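Probable amino acid aminotransferase (Mycobacterium tuberculosis, PDB 6Q1Q) is a probable amino acid aminotransferase of the class IV family, its chain built around two beta-sheets and assembled as a pair of chains. Local coordinates at residues B[243-248]-B[266-271]. Numbering follows the deposited sequence.
Sequences DLFDSQ and DGRRLP
The carbonyl oxygen of L244 touches CD1 of L270 across the contact at 4.3 Å and is gripped within its own segment by S247, whose OG donates to L244 O at 2.8 Å. That hydroxyl lies 30° out of the carbonyl plane; the weaker bond from S247 N to the same oxygen helps hold the turn that follows helix 241-245. The contact itself is carried by a cation-pi stack: the R268 guanidinium lies flat on one face of the F245 ring, with planes 10° apart and R268 CZ 3.8 Å from the ring centroid. NH1 sits over the ring centre, 3.4 Å above its plane, while R268 CD lies above the plane just beyond F245 CE1, 3.6 Å away. R268 reaches this face through a bend at chi3 (64°), which folds the guanidinium back over the ring. At the ring edge, L270 CD2 meets F245 CD1 at 3.8 Å. D266 OD2 is near the edge too, 4.3 Å from F245 CZ, but is hydrogen-bonded to T130. F245 also packs on L265 of strand 259-265. The geometry is that of a surface arginine-aromatic stack, joining the end of helix 241-245 to a beta-hairpin, strands 259-265 and 268-269, at the margin of the mixed sheet.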
loop_
_atom_site.group_PDB
_atom_site.type_symbol
_atom_site.label_atom_id
_atom_site.label_comp_id
_atom_site.label_asym_id
_atom_site.label_seq_id
_atom_site.Cartn_x
_atom_site.Cartn_y
_atom_site.Cartn_z
ATOM N N ASP B 243 28.438 7.517 -5.855
ATOM C CA ASP B 243 28.597 8.665 -4.969
ATOM C C ASP B 243 28.451 8.270 -3.506
ATOM O O ASP B 243 29.080 8.881 -2.635
ATOM C CB ASP B 243 27.589 9.756 -5.326
ATOM C CG ASP B 243 27.719 10.222 -6.763
ATOM O OD1 ASP B 243 26.715 10.163 -7.502
ATOM O OD2 ASP B 243 28.833 10.622 -7.161
ATOM N N LEU B 244 27.627 7.260 -3.216
ATOM C CA LEU B 244 27.504 6.786 -1.842
ATOM C C LEU B 244 28.801 6.151 -1.357
ATOM O O LEU B 244 29.194 6.333 -0.199
ATOM C CB LEU B 244 26.347 5.795 -1.727
ATOM C CG LEU B 244 25.036 6.133 -2.440
ATOM C CD1 LEU B 244 23.982 5.085 -2.115
ATOM C CD2 LEU B 244 24.543 7.527 -2.079
ATOM N N PHE B 245 29.485 5.409 -2.231
ATOM C CA PHE B 245 30.703 4.720 -1.824
ATOM C C PHE B 245 31.888 5.670 -1.704
ATOM O O PHE B 245 32.810 5.405 -0.925
ATOM C CB PHE B 245 31.019 3.590 -2.803
ATOM C CG PHE B 245 30.163 2.369 -2.614
ATOM C CD1 PHE B 245 30.294 1.586 -1.480
ATOM C CD2 PHE B 245 29.233 2.001 -3.570
ATOM C CE1 PHE B 245 29.509 0.462 -1.300
ATOM C CE2 PHE B 245 28.446 0.877 -3.396
ATOM C CZ PHE B 245 28.585 0.107 -2.260
ATOM N N ASP B 246 31.885 6.773 -2.452
ATOM C CA ASP B 246 32.947 7.765 -2.361
ATOM C C ASP B 246 32.650 8.842 -1.329
ATOM O O ASP B 246 33.430 9.789 -1.199
ATOM C CB ASP B 246 33.179 8.434 -3.721
ATOM C CG ASP B 246 33.517 7.441 -4.815
ATOM O OD1 ASP B 246 34.100 6.380 -4.505
ATOM O OD2 ASP B 246 33.206 7.731 -5.991
ATOM N N SER B 247 31.552 8.715 -0.592
ATOM C CA SER B 247 31.155 9.731 0.365
ATOM C C SER B 247 31.928 9.578 1.672
ATOM O O SER B 247 32.584 8.566 1.934
ATOM C CB SER B 247 29.652 9.653 0.629
ATOM O OG SER B 247 29.343 8.555 1.469
ATOM N N GLN B 248 31.839 10.613 2.501
ATOM C CA GLN B 248 32.379 10.576 3.850
ATOM C C GLN B 248 31.351 10.117 4.874
ATOM O O GLN B 248 31.712 9.883 6.033
ATOM C CB GLN B 248 32.925 11.955 4.234
ATOM C CG GLN B 248 34.160 12.358 3.438
ATOM C CD GLN B 248 34.153 13.821 3.036
ATOM O OE1 GLN B 248 33.407 14.228 2.145
ATOM N NE2 GLN B 248 34.991 14.618 3.689
ATOM N N ASP B 266 26.093 -2.934 1.019
ATOM C CA ASP B 266 26.303 -4.063 0.112
ATOM C C ASP B 266 27.558 -4.856 0.480
ATOM O O ASP B 266 28.340 -5.263 -0.382
ATOM C CB ASP B 266 26.363 -3.587 -1.342
ATOM C CG ASP B 266 25.010 -3.136 -1.865
ATOM O OD1 ASP B 266 23.980 -3.660 -1.394
ATOM O OD2 ASP B 266 24.977 -2.259 -2.752
ATOM N N GLY B 267 27.755 -5.069 1.779
ATOM C CA GLY B 267 28.865 -5.864 2.269
ATOM C C GLY B 267 30.172 -5.111 2.420
ATOM O O GLY B 267 31.026 -5.496 3.224
ATOM N N ARG B 268 30.345 -4.033 1.660
ATOM C CA ARG B 268 31.549 -3.218 1.750
ATOM C C ARG B 268 31.451 -2.302 2.964
ATOM O O ARG B 268 30.563 -1.445 3.030
ATOM C CB ARG B 268 31.732 -2.400 0.473
ATOM C CG ARG B 268 31.841 -3.232 -0.797
ATOM C CD ARG B 268 31.586 -2.396 -2.049
ATOM N NE ARG B 268 32.589 -1.350 -2.247
ATOM C CZ ARG B 268 32.591 -0.503 -3.274
ATOM N NH1 ARG B 268 31.644 -0.577 -4.200
ATOM N NH2 ARG B 268 33.541 0.417 -3.378
ATOM N N ARG B 269 32.353 -2.480 3.928
ATOM C CA ARG B 269 32.361 -1.601 5.089
ATOM C C ARG B 269 32.785 -0.196 4.684
ATOM O O ARG B 269 33.738 -0.010 3.924
ATOM C CB ARG B 269 33.285 -2.139 6.179
ATOM C CG ARG B 269 32.648 -3.200 7.058
ATOM C CD ARG B 269 33.475 -3.435 8.310
ATOM N NE ARG B 269 33.900 -2.171 8.909
ATOM C CZ ARG B 269 33.110 -1.369 9.618
ATOM N NH1 ARG B 269 31.841 -1.694 9.827
ATOM N NH2 ARG B 269 33.590 -0.239 10.120
ATOM N N LEU B 270 32.067 0.795 5.200
ATOM C CA LEU B 270 32.289 2.173 4.789
ATOM C C LEU B 270 33.052 2.938 5.860
ATOM O O LEU B 270 32.799 2.755 7.056
ATOM C CB LEU B 270 30.961 2.874 4.502
ATOM C CG LEU B 270 30.245 2.327 3.267
ATOM C CD1 LEU B 270 29.168 3.285 2.804
ATOM C CD2 LEU B 270 31.236 2.045 2.143
ATOM N N PRO B 271 33.989 3.788 5.444
ATOM C CA PRO B 271 34.829 4.491 6.421
ATOM C C PRO B 271 34.020 5.460 7.267
ATOM O O PRO B 271 33.076 6.096 6.792
ATOM C CB PRO B 271 35.842 5.232 5.540
ATOM C CG PRO B 271 35.110 5.445 4.243
ATOM C CD PRO B 271 34.254 4.224 4.060
#